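Local coordinates for protein glycoside Hydrolase (Bacteroides uniformis, PDB 5T99) that probably hydrolyses galactosidic bonds in agarose breakdown by a gut bacterium, as a family 2 glycoside hydrolase that binds d-galacto-isofagomine in its active-site pocket, at residues N58-E66 / N318-N326; E229-N237 / K247-L255. One frame throughout, in Å; residues are numbered along the deposited sequence.

How the interactions relate
Interaction 1 joins two domains, whereas interaction 2 lies within one. In the first, the loop after strand 55-57 of the sugar binding domain meets the loop between strand 305-313 and helix 327-339 of the TIM barrel domain, in buried surroundings. The second, at the surface, brings together strands 230-240 and 245-255, neighbours in sequence that belong to different antiparallel sheets of the intervening family 2 domain. Along the chain interaction 2 is nested between the two segments of interaction 1. Their centres are 40 Å apart and their nearest atoms about 26 Å, so the two contacts do not touch, one lying at a domain interface and the other at the edge of a beta-sandwich.

Interaction 1 of 2, residues N58-E66 / N318-N326; sequences NLPHDWAIE and NGPMGAAVN
The polar link is made by D62, whose OD2 accepts the backbone N of A323 at 2.9 Å. This N-H comes from the anti side of the carboxylate, 32° out of its plane, and the bond is fairly straight (157°). CG lies anti to the D62 backbone N (chi1 -178°), which carries the carboxylate across to the loop 318-326. The other oxygen, OD1, turns back to take the N-H of A64 from above the carboxylate plane, closing an Asx turn. Y163 OH also bonds to OD2 and A166 N to OD1, so each oxygen has two partners, an arrangement that would fix the group's rotation and probably keeps it ionised despite its burial.

Van der Waals contacts continue the interface along the two loops. I65 reaches over G322, its CG1 3.7 Å from G322 CA, while its CD1 terminus lies 3.7 Å from G319 O. G322, with positive phi and no side chain, has its CA close to D62 OD2 as well (3.6 Å), so the loops meet closely here. Towards the other end P60, which follows a cis peptide bond, presents its ring to the backbone of V325, with CG 3.4 Å from V325 O. The methyl of A324 rests near the P60 carbonyl, and its CB makes an apolar contact with P60 CB at 4.1 Å.

The whole is a loop-to-loop domain interface, in which an Asx-turn aspartate of the sugar binding domain grips the loop leading from a TIM barrel strand into its helix, 327-339.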
ATOM      1  N   ASN A  58      -5.533   5.178 -21.703  1.00 29.07           N
ATOM      2  CA  ASN A  58      -5.325   3.804 -21.233  1.00 27.39           C
ATOM      3  C   ASN A  58      -5.557   3.721 -19.717  1.00 26.07           C
ATOM      4  O   ASN A  58      -5.208   4.633 -18.974  1.00 24.51           O
ATOM      5  CB  ASN A  58      -3.911   3.314 -21.558  1.00 26.34           C
ATOM      6  CG  ASN A  58      -3.610   3.310 -23.047  1.00 26.62           C
ATOM      7  OD1 ASN A  58      -4.512   3.297 -23.899  1.00 25.45           O
ATOM      8  ND2 ASN A  58      -2.324   3.312 -23.373  1.00 26.39           N
ATOM      9  N   LEU A  59      -6.143   2.607 -19.285  1.00 25.08           N
ATOM     10  CA  LEU A  59      -6.359   2.315 -17.869  1.00 23.93           C
ATOM     11  C   LEU A  59      -5.039   1.760 -17.320  1.00 23.26           C
ATOM     12  O   LEU A  59      -4.202   1.329 -18.112  1.00 22.20           O
ATOM     13  CB  LEU A  59      -7.491   1.288 -17.710  1.00 23.24           C
ATOM     14  CG  LEU A  59      -8.817   1.617 -18.400  1.00 22.80           C
ATOM     15  CD1 LEU A  59      -9.812   0.493 -18.186  1.00 22.55           C
ATOM     16  CD2 LEU A  59      -9.374   2.938 -17.896  1.00 23.37           C
ATOM     17  N   PRO A  60      -4.827   1.756 -16.001  1.00 22.56           N
ATOM     18  CA  PRO A  60      -5.762   2.275 -14.983  1.00 22.74           C
ATOM     19  C   PRO A  60      -5.822   3.800 -14.936  1.00 22.49           C
ATOM     20  O   PRO A  60      -4.889   4.465 -15.376  1.00 22.36           O
ATOM     21  CB  PRO A  60      -5.190   1.721 -13.676  1.00 22.34           C
ATOM     22  CG  PRO A  60      -3.727   1.561 -13.938  1.00 22.16           C
ATOM     23  CD  PRO A  60      -3.515   1.422 -15.422  1.00 21.78           C
ATOM     24  N   HIS A  61      -6.914   4.324 -14.389  1.00 22.84           N
ATOM     25  CA  HIS A  61      -7.232   5.761 -14.451  1.00 23.12           C
ATOM     26  C   HIS A  61      -8.008   6.238 -13.210  1.00 22.13           C
ATOM     27  O   HIS A  61      -9.057   5.677 -12.860  1.00 21.14           O
ATOM     28  CB  HIS A  61      -8.052   6.029 -15.729  1.00 23.65           C
ATOM     29  CG  HIS A  61      -8.563   7.434 -15.862  1.00 24.50           C
ATOM     30  ND1 HIS A  61      -7.731   8.531 -15.939  1.00 25.49           N
ATOM     31  CD2 HIS A  61      -9.822   7.912 -15.983  1.00 24.95           C
ATOM     32  CE1 HIS A  61      -8.458   9.624 -16.077  1.00 26.24           C
ATOM     33  NE2 HIS A  61      -9.733   9.275 -16.099  1.00 26.61           N
ATOM     34  N   ASP A  62      -7.470   7.268 -12.565  1.00 21.35           N
ATOM     35  CA  ASP A  62      -8.138   8.003 -11.493  1.00 21.62           C
ATOM     36  C   ASP A  62      -8.460   9.383 -12.060  1.00 22.22           C
ATOM     37  O   ASP A  62      -7.549  10.193 -12.242  1.00 22.72           O
ATOM     38  CB  ASP A  62      -7.170   8.115 -10.306  1.00 21.77           C
ATOM     39  CG  ASP A  62      -7.755   8.837  -9.087  1.00 21.99           C
ATOM     40  OD1 ASP A  62      -8.993   9.078  -9.017  1.00 22.31           O
ATOM     41  OD2 ASP A  62      -6.933   9.139  -8.181  1.00 20.25           O
ATOM     42  N   TRP A  63      -9.729   9.661 -12.373  1.00 22.77           N
ATOM     43  CA  TRP A  63     -10.090  11.009 -12.851  1.00 23.52           C
ATOM     44  C   TRP A  63     -10.062  12.072 -11.744  1.00 24.55           C
ATOM     45  O   TRP A  63      -9.933  13.248 -12.047  1.00 23.25           O
ATOM     46  CB  TRP A  63     -11.426  11.027 -13.614  1.00 23.24           C
ATOM     47  CG  TRP A  63     -12.680  11.191 -12.785  1.00 22.97           C
ATOM     48  CD1 TRP A  63     -13.057  12.290 -12.053  1.00 22.56           C
ATOM     49  CD2 TRP A  63     -13.735  10.235 -12.637  1.00 22.01           C
ATOM     50  NE1 TRP A  63     -14.268  12.064 -11.459  1.00 22.31           N
ATOM     51  CE2 TRP A  63     -14.712  10.816 -11.799  1.00 22.03           C
ATOM     52  CE3 TRP A  63     -13.950   8.944 -13.131  1.00 21.89           C
ATOM     53  CZ2 TRP A  63     -15.889  10.152 -11.443  1.00 22.00           C
ATOM     54  CZ3 TRP A  63     -15.122   8.280 -12.782  1.00 21.98           C
ATOM     55  CH2 TRP A  63     -16.080   8.890 -11.950  1.00 22.22           C
ATOM     56  N   ALA A  64     -10.179  11.660 -10.477  1.00 26.64           N
ATOM     57  CA  ALA A  64     -10.312  12.607  -9.360  1.00 27.96           C
ATOM     58  C   ALA A  64      -9.035  13.362  -9.013  1.00 30.01           C
ATOM     59  O   ALA A  64      -9.104  14.405  -8.373  1.00 31.85           O
ATOM     60  CB  ALA A  64     -10.849  11.905  -8.118  1.00 27.87           C
ATOM     61  N   ILE A  65      -7.881  12.833  -9.411  1.00 31.03           N
ATOM     62  CA  ILE A  65      -6.584  13.480  -9.154  1.00 31.59           C
ATOM     63  C   ILE A  65      -6.278  14.647 -10.117  1.00 35.02           C
ATOM     64  O   ILE A  65      -5.318  15.379  -9.907  1.00 35.21           O
ATOM     65  CB  ILE A  65      -5.444  12.418  -9.190  1.00 30.33           C
ATOM     66  CG1 ILE A  65      -4.163  12.894  -8.485  1.00 29.12           C
ATOM     67  CG2 ILE A  65      -5.139  11.980 -10.622  1.00 30.54           C
ATOM     68  CD1 ILE A  65      -4.332  13.243  -7.023  1.00 28.99           C
ATOM     69  N   GLU A  66      -7.107  14.830 -11.149  1.00 40.34           N
ATOM     70  CA  GLU A  66      -6.866  15.802 -12.226  1.00 44.43           C
ATOM     71  C   GLU A  66      -7.529  17.187 -12.052  1.00 50.97           C
ATOM     72  O   GLU A  66      -6.953  18.180 -12.486  1.00 50.98           O
ATOM     73  CB  GLU A  66      -7.348  15.205 -13.559  1.00 43.67           C
ATOM     74  CG  GLU A  66      -6.706  13.869 -13.926  1.00 43.04           C
ATOM     75  CD  GLU A  66      -7.329  13.196 -15.140  1.00 42.17           C
ATOM     76  OE1 GLU A  66      -6.651  12.360 -15.770  1.00 40.00           O
ATOM     77  OE2 GLU A  66      -8.496  13.479 -15.473  1.00 42.58           O
ATOM     78  N   ASN A 318      -1.172   7.064  -4.020  1.00 18.83           N
ATOM     79  CA  ASN A 318       0.250   7.410  -4.050  1.00 19.71           C
ATOM     80  C   ASN A 318       0.442   8.910  -4.343  1.00 19.88           C
ATOM     81  O   ASN A 318       1.235   9.281  -5.201  1.00 19.80           O
ATOM     82  CB  ASN A 318       0.969   6.526  -5.072  1.00 19.45           C
ATOM     83  CG  ASN A 318       1.281   5.157  -4.526  1.00 19.55           C
ATOM     84  OD1 ASN A 318       1.970   5.031  -3.514  1.00 19.71           O
ATOM     85  ND2 ASN A 318       0.787   4.124  -5.189  1.00 19.53           N
ATOM     86  N   GLY A 319      -0.305   9.749  -3.620  1.00 20.30           N
ATOM     87  CA  GLY A 319      -0.125  11.196  -3.640  1.00 20.74           C
ATOM     88  C   GLY A 319      -0.280  11.787  -5.033  1.00 21.14           C
ATOM     89  O   GLY A 319      -1.319  11.583  -5.649  1.00 21.40           O
ATOM     90  N   PRO A 320       0.768  12.473  -5.564  1.00 21.71           N
ATOM     91  CA  PRO A 320       0.699  13.035  -6.924  1.00 21.37           C
ATOM     92  C   PRO A 320       0.294  12.068  -8.022  1.00 21.20           C
ATOM     93  O   PRO A 320      -0.253  12.502  -9.038  1.00 21.55           O
ATOM     94  CB  PRO A 320       2.130  13.528  -7.183  1.00 21.86           C
ATOM     95  CG  PRO A 320       2.713  13.765  -5.835  1.00 22.18           C
ATOM     96  CD  PRO A 320       2.077  12.746  -4.931  1.00 21.87           C
ATOM     97  N   MET A 321       0.579  10.781  -7.837  1.00 21.14           N
ATOM     98  CA  MET A 321       0.166   9.746  -8.792  1.00 21.12           C
ATOM     99  C   MET A 321      -1.295   9.324  -8.653  1.00 20.71           C
ATOM    100  O   MET A 321      -1.779   8.544  -9.473  1.00 20.83           O
ATOM    101  CB  MET A 321       1.064   8.510  -8.668  1.00 21.57           C
ATOM    102  CG  MET A 321       2.536   8.755  -8.983  1.00 21.96           C
ATOM    103  SD  MET A 321       2.862   9.276 -10.688  1.00 22.63           S
ATOM    104  CE  MET A 321       2.139   7.935 -11.642  1.00 21.73           C
ATOM    105  N   GLY A 322      -2.007   9.832  -7.649  1.00 19.92           N
ATOM    106  CA  GLY A 322      -3.398   9.452  -7.455  1.00 20.84           C
ATOM    107  C   GLY A 322      -3.566   7.971  -7.116  1.00 20.91           C
ATOM    108  O   GLY A 322      -2.637   7.330  -6.607  1.00 20.87           O
ATOM    109  N   ALA A 323      -4.742   7.435  -7.430  1.00 20.38           N
ATOM    110  CA  ALA A 323      -5.116   6.054  -7.082  1.00 20.39           C
ATOM    111  C   ALA A 323      -4.902   5.022  -8.190  1.00 20.35           C
ATOM    112  O   ALA A 323      -4.971   3.827  -7.914  1.00 20.94           O
ATOM    113  CB  ALA A 323      -6.563   6.004  -6.616  1.00 20.37           C
ATOM    114  N   ALA A 324      -4.653   5.443  -9.430  1.00 20.06           N
ATOM    115  CA  ALA A 324      -4.375   4.473 -10.498  1.00 20.23           C
ATOM    116  C   ALA A 324      -3.177   3.587 -10.110  1.00 20.14           C
ATOM    117  O   ALA A 324      -2.155   4.101  -9.655  1.00 19.28           O
ATOM    118  CB  ALA A 324      -4.111   5.173 -11.823  1.00 20.25           C
ATOM    119  N   VAL A 325      -3.318   2.268 -10.268  1.00 20.29           N
ATOM    120  CA  VAL A 325      -2.260   1.340  -9.871  1.00 20.61           C
ATOM    121  C   VAL A 325      -0.996   1.639 -10.660  1.00 21.10           C
ATOM    122  O   VAL A 325      -1.023   1.733 -11.886  1.00 21.48           O
ATOM    123  CB  VAL A 325      -2.640  -0.148 -10.064  1.00 20.85           C
ATOM    124  CG1 VAL A 325      -1.434  -1.064  -9.830  1.00 21.19           C
ATOM    125  CG2 VAL A 325      -3.742  -0.535  -9.099  1.00 20.93           C
ATOM    126  N   ASN A 326       0.102   1.814  -9.935  1.00 21.15           N
ATOM    127  CA  ASN A 326       1.413   1.956 -10.540  1.00 20.88           C
ATOM    128  C   ASN A 326       2.431   1.198  -9.693  1.00 20.12           C
ATOM    129  O   ASN A 326       2.693   1.553  -8.549  1.00 20.28           O
ATOM    130  CB  ASN A 326       1.779   3.432 -10.666  1.00 21.13           C
ATOM    131  CG  ASN A 326       3.094   3.646 -11.388  1.00 21.15           C
ATOM    132  OD1 ASN A 326       4.173   3.286 -10.885  1.00 20.50           O
ATOM    133  ND2 ASN A 326       3.017   4.251 -12.568  1.00 21.38           N
TER

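Interaction 2 of 2, residues E229-N237 / K247-L255; sequences ETVAILNDN and KTLAYINML. With EDO (1,2-ethanediol), chain D.
Two strands face each other across a beta-sandwich edge: 230-237 and 247-255 belong to different sheets, run at 157° to one another and meet through side chains. L234 and I252 form the middle, with L234 CB 3.8 Å from I252 CD1. An extended I252 chain (chi1 -175°, chi2 167°) carries that same methyl on to A232 CB and the I233 carbonyl. L234 sends its branched end along the opposite strand, where CD2 lies 3.6 Å from A250 CB and CD1 approaches Y251 O.

Beyond them, V231 and A232 form a classic beta bulge opposite I223. M254, bent at chi2 and chi3, brings its SD to 3.9 Å from A232 CB, and its CE meets V231 CG2 with the two side chains crossing at about a right angle. A 1,2-ethanediol, probably from the crystallisation liquor, lies beside them and bonds through O2 and O1 to L255 N and O.

At the far end, the T248 hydroxyl donates to D236 OD2 over 2.7 Å, on the syn side of the carboxylate and 30° out of its plane. Apolar contact thus gives way to a charged hydrogen bond, which probably helps stabilise the carboxylate's negative charge.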
ATOM      1  N   GLU A 229      13.389 -22.597 -13.573  1.00 26.76           N
ATOM      2  CA  GLU A 229      13.499 -24.060 -13.777  1.00 27.75           C
ATOM      3  C   GLU A 229      12.419 -24.832 -12.993  1.00 25.25           C
ATOM      4  O   GLU A 229      12.209 -24.593 -11.800  1.00 24.41           O
ATOM      5  CB  GLU A 229      14.908 -24.576 -13.402  1.00 31.23           C
ATOM      6  CG  GLU A 229      16.035 -24.155 -14.367  1.00 34.88           C
ATOM      7  CD  GLU A 229      16.111 -24.994 -15.662  1.00 38.65           C
ATOM      8  OE1 GLU A 229      17.197 -25.543 -15.943  1.00 44.31           O
ATOM      9  OE2 GLU A 229      15.112 -25.117 -16.418  1.00 39.58           O
ATOM     10  N   THR A 230      11.732 -25.748 -13.673  1.00 22.65           N
ATOM     11  CA  THR A 230      10.737 -26.605 -13.038  1.00 21.67           C
ATOM     12  C   THR A 230      11.469 -27.589 -12.146  1.00 20.13           C
ATOM     13  O   THR A 230      12.279 -28.367 -12.642  1.00 20.01           O
ATOM     14  CB  THR A 230       9.900 -27.403 -14.061  1.00 22.36           C
ATOM     15  OG1 THR A 230       9.228 -26.518 -14.972  1.00 21.89           O
ATOM     16  CG2 THR A 230       8.867 -28.274 -13.345  1.00 22.76           C
ATOM     17  N   VAL A 231      11.200 -27.529 -10.844  1.00 18.70           N
ATOM     18  CA  VAL A 231      11.874 -28.384  -9.841  1.00 17.98           C
ATOM     19  C   VAL A 231      10.995 -29.507  -9.270  1.00 17.02           C
ATOM     20  O   VAL A 231      11.492 -30.392  -8.579  1.00 16.40           O
ATOM     21  CB  VAL A 231      12.477 -27.545  -8.686  1.00 17.88           C
ATOM     22  CG1 VAL A 231      13.432 -26.501  -9.240  1.00 17.74           C
ATOM     23  CG2 VAL A 231      11.395 -26.881  -7.820  1.00 18.03           C
ATOM     24  N   ALA A 232       9.697 -29.471  -9.551  1.00 16.73           N
ATOM     25  CA  ALA A 232       8.793 -30.545  -9.127  1.00 17.06           C
ATOM     26  C   ALA A 232       7.520 -30.490  -9.947  1.00 17.08           C
ATOM     27  O   ALA A 232       7.099 -29.409 -10.368  1.00 17.42           O
ATOM     28  CB  ALA A 232       8.465 -30.438  -7.640  1.00 16.86           C
ATOM     29  N   ILE A 233       6.934 -31.663 -10.183  1.00 17.01           N
ATOM     30  CA  ILE A 233       5.677 -31.789 -10.914  1.00 16.81           C
ATOM     31  C   ILE A 233       4.727 -32.680 -10.111  1.00 16.84           C
ATOM     32  O   ILE A 233       5.105 -33.780  -9.687  1.00 16.64           O
ATOM     33  CB  ILE A 233       5.892 -32.341 -12.342  1.00 16.70           C
ATOM     34  CG1 ILE A 233       6.499 -31.249 -13.226  1.00 16.50           C
ATOM     35  CG2 ILE A 233       4.571 -32.852 -12.938  1.00 16.91           C
ATOM     36  CD1 ILE A 233       6.845 -31.697 -14.637  1.00 16.60           C
ATOM     37  N   LEU A 234       3.508 -32.180  -9.889  1.00 16.77           N
ATOM     38  CA  LEU A 234       2.485 -32.913  -9.157  1.00 16.56           C
ATOM     39  C   LEU A 234       1.333 -33.126 -10.115  1.00 16.88           C
ATOM     40  O   LEU A 234       0.821 -32.164 -10.696  1.00 17.29           O
ATOM     41  CB  LEU A 234       2.006 -32.141  -7.930  1.00 16.38           C
ATOM     42  CG  LEU A 234       0.781 -32.719  -7.185  1.00 16.46           C
ATOM     43  CD1 LEU A 234       0.997 -34.153  -6.704  1.00 15.99           C
ATOM     44  CD2 LEU A 234       0.413 -31.809  -6.017  1.00 16.61           C
ATOM     45  N   ASN A 235       0.942 -34.385 -10.278  1.00 16.44           N
ATOM     46  CA  ASN A 235      -0.190 -34.739 -11.096  1.00 16.82           C
ATOM     47  C   ASN A 235      -1.435 -34.954 -10.233  1.00 17.14           C
ATOM     48  O   ASN A 235      -1.358 -35.389  -9.067  1.00 17.58           O
ATOM     49  CB  ASN A 235       0.129 -35.975 -11.938  1.00 16.70           C
ATOM     50  CG  ASN A 235       0.947 -35.632 -13.172  1.00 17.02           C
ATOM     51  OD1 ASN A 235       0.439 -35.017 -14.113  1.00 17.24           O
ATOM     52  ND2 ASN A 235       2.219 -36.010 -13.171  1.00 16.98           N
ATOM     53  N   ASP A 236      -2.578 -34.624 -10.815  1.00 16.92           N
ATOM     54  CA  ASP A 236      -3.869 -34.791 -10.164  1.00 17.15           C
ATOM     55  C   ASP A 236      -4.895 -34.983 -11.273  1.00 17.46           C
ATOM     56  O   ASP A 236      -4.531 -34.974 -12.450  1.00 17.42           O
ATOM     57  CB  ASP A 236      -4.171 -33.557  -9.290  1.00 16.54           C
ATOM     58  CG  ASP A 236      -5.256 -33.802  -8.255  1.00 16.40           C
ATOM     59  OD1 ASP A 236      -5.675 -34.976  -8.089  1.00 15.77           O
ATOM     60  OD2 ASP A 236      -5.701 -32.809  -7.613  1.00 16.17           O
ATOM     61  N   ASN A 237      -6.150 -35.209 -10.910  1.00 18.39           N
ATOM     62  CA  ASN A 237      -7.227 -35.217 -11.877  1.00 20.49           C
ATOM     63  C   ASN A 237      -8.560 -34.953 -11.213  1.00 22.22           C
ATOM     64  O   ASN A 237      -8.693 -35.059  -9.990  1.00 23.35           O
ATOM     65  CB  ASN A 237      -7.275 -36.556 -12.622  1.00 21.18           C
ATOM     66  CG  ASN A 237      -7.387 -37.738 -11.683  1.00 21.70           C
ATOM     67  OD1 ASN A 237      -8.456 -38.028 -11.152  1.00 22.29           O
ATOM     68  ND2 ASN A 237      -6.271 -38.410 -11.450  1.00 22.62           N
ATOM     69  N   LYS A 247     -13.819 -29.746  -7.732  1.00 19.88           N
ATOM     70  CA  LYS A 247     -12.579 -29.434  -7.008  1.00 19.29           C
ATOM     71  C   LYS A 247     -11.823 -30.691  -6.641  1.00 18.44           C
ATOM     72  O   LYS A 247     -12.420 -31.723  -6.355  1.00 18.04           O
ATOM     73  CB  LYS A 247     -12.870 -28.672  -5.716  1.00 19.95           C
ATOM     74  CG  LYS A 247     -13.404 -27.262  -5.916  1.00 20.58           C
ATOM     75  CD  LYS A 247     -13.967 -26.708  -4.624  1.00 20.38           C
ATOM     76  CE  LYS A 247     -14.278 -25.242  -4.772  1.00 21.28           C
ATOM     77  NZ  LYS A 247     -14.994 -24.714  -3.578  1.00 22.22           N
ATOM     78  N   THR A 248     -10.503 -30.575  -6.604  1.00 17.82           N
ATOM     79  CA  THR A 248      -9.636 -31.679  -6.254  1.00 17.65           C
ATOM     80  C   THR A 248      -8.445 -31.155  -5.487  1.00 17.89           C
ATOM     81  O   THR A 248      -8.017 -30.026  -5.695  1.00 17.82           O
ATOM     82  CB  THR A 248      -9.180 -32.465  -7.512  1.00 17.35           C
ATOM     83  OG1 THR A 248      -8.292 -33.526  -7.131  1.00 16.47           O
ATOM     84  CG2 THR A 248      -8.503 -31.546  -8.536  1.00 17.18           C
ATOM     85  N   LEU A 249      -7.920 -32.008  -4.612  1.00 18.72           N
ATOM     86  CA  LEU A 249      -6.807 -31.700  -3.731  1.00 19.08           C
ATOM     87  C   LEU A 249      -5.689 -32.725  -3.884  1.00 18.65           C
ATOM     88  O   LEU A 249      -5.938 -33.926  -3.948  1.00 19.25           O
ATOM     89  CB  LEU A 249      -7.291 -31.692  -2.285  1.00 20.11           C
ATOM     90  CG  LEU A 249      -7.753 -30.345  -1.744  1.00 21.27           C
ATOM     91  CD1 LEU A 249      -8.576 -30.540  -0.478  1.00 22.22           C
ATOM     92  CD2 LEU A 249      -6.553 -29.444  -1.470  1.00 21.43           C
ATOM     93  N   ALA A 250      -4.459 -32.231  -3.938  1.00 18.14           N
ATOM     94  CA  ALA A 250      -3.262 -33.064  -3.998  1.00 17.34           C
ATOM     95  C   ALA A 250      -2.140 -32.353  -3.250  1.00 16.94           C
ATOM     96  O   ALA A 250      -2.252 -31.173  -2.952  1.00 17.22           O
ATOM     97  CB  ALA A 250      -2.862 -33.278  -5.445  1.00 17.35           C
ATOM     98  N   TYR A 251      -1.051 -33.058  -2.973  1.00 16.41           N
ATOM     99  CA  TYR A 251       0.116 -32.458  -2.318  1.00 16.22           C
ATOM    100  C   TYR A 251       1.397 -33.043  -2.898  1.00 16.41           C
ATOM    101  O   TYR A 251       1.406 -34.137  -3.467  1.00 16.83           O
ATOM    102  CB  TYR A 251       0.086 -32.672  -0.795  1.00 15.97           C
ATOM    103  CG  TYR A 251       0.346 -34.111  -0.439  1.00 15.55           C
ATOM    104  CD1 TYR A 251       1.627 -34.547  -0.090  1.00 15.21           C
ATOM    105  CD2 TYR A 251      -0.673 -35.055  -0.533  1.00 15.24           C
ATOM    106  CE1 TYR A 251       1.880 -35.887   0.188  1.00 14.97           C
ATOM    107  CE2 TYR A 251      -0.436 -36.390  -0.253  1.00 15.28           C
ATOM    108  CZ  TYR A 251       0.840 -36.798   0.106  1.00 14.93           C
ATOM    109  OH  TYR A 251       1.062 -38.102   0.380  1.00 14.71           O
ATOM    110  N   ILE A 252       2.480 -32.310  -2.717  1.00 16.73           N
ATOM    111  CA  ILE A 252       3.788 -32.739  -3.181  1.00 16.76           C
ATOM    112  C   ILE A 252       4.846 -32.250  -2.201  1.00 17.29           C
ATOM    113  O   ILE A 252       4.726 -31.150  -1.644  1.00 17.34           O
ATOM    114  CB  ILE A 252       4.057 -32.241  -4.617  1.00 16.60           C
ATOM    115  CG1 ILE A 252       5.381 -32.805  -5.151  1.00 16.85           C
ATOM    116  CG2 ILE A 252       4.044 -30.716  -4.690  1.00 16.52           C
ATOM    117  CD1 ILE A 252       5.584 -32.625  -6.647  1.00 16.65           C
ATOM    118  N   ASN A 253       5.861 -33.087  -1.982  1.00 18.26           N
ATOM    119  CA  ASN A 253       7.005 -32.760  -1.128  1.00 18.64           C
ATOM    120  C   ASN A 253       7.987 -31.878  -1.906  1.00 18.56           C
ATOM    121  O   ASN A 253       8.228 -32.102  -3.096  1.00 19.20           O
ATOM    122  CB  ASN A 253       7.751 -34.032  -0.687  1.00 19.04           C
ATOM    123  CG  ASN A 253       6.922 -34.944   0.210  1.00 20.32           C
ATOM    124  OD1 ASN A 253       6.034 -34.506   0.950  1.00 21.67           O
ATOM    125  ND2 ASN A 253       7.230 -36.233   0.161  1.00 20.67           N
ATOM    126  N   MET A 254       8.513 -30.865  -1.223  1.00 18.18           N
ATOM    127  CA  MET A 254       9.637 -30.061  -1.695  1.00 18.47           C
ATOM    128  C   MET A 254      10.751 -30.264  -0.683  1.00 17.81           C
ATOM    129  O   MET A 254      10.654 -29.794   0.445  1.00 16.87           O
ATOM    130  CB  MET A 254       9.263 -28.569  -1.727  1.00 19.36           C
ATOM    131  CG  MET A 254       8.085 -28.211  -2.616  1.00 19.75           C
ATOM    132  SD  MET A 254       8.546 -28.319  -4.335  1.00 20.41           S
ATOM    133  CE  MET A 254       9.423 -26.777  -4.548  1.00 20.87           C
ATOM    134  N   LEU A 255      11.787 -31.002  -1.069  1.00 18.12           N
ATOM    135  CA  LEU A 255      12.951 -31.197  -0.193  1.00 18.15           C
ATOM    136  C   LEU A 255      13.864 -29.967  -0.238  1.00 17.61           C
ATOM    137  O   LEU A 255      13.964 -29.300  -1.268  1.00 17.77           O
ATOM    138  CB  LEU A 255      13.716 -32.478  -0.561  1.00 18.02           C
ATOM    139  CG  LEU A 255      12.900 -33.783  -0.633  1.00 18.10           C
ATOM    140  CD1 LEU A 255      13.834 -34.968  -0.866  1.00 18.01           C
ATOM    141  CD2 LEU A 255      12.034 -34.023   0.603  1.00 17.42           C
TER
HETATM  142  C1  EDO D 902      12.909 -29.037  -4.557  1.00 19.65           C
HETATM  143  O1  EDO D 902      12.471 -28.367  -3.375  1.00 18.38           O
HETATM  144  C2  EDO D 902      12.041 -30.255  -4.885  1.00 19.92           C
HETATM  145  O2  EDO D 902      12.301 -31.373  -4.019  1.00 21.20           O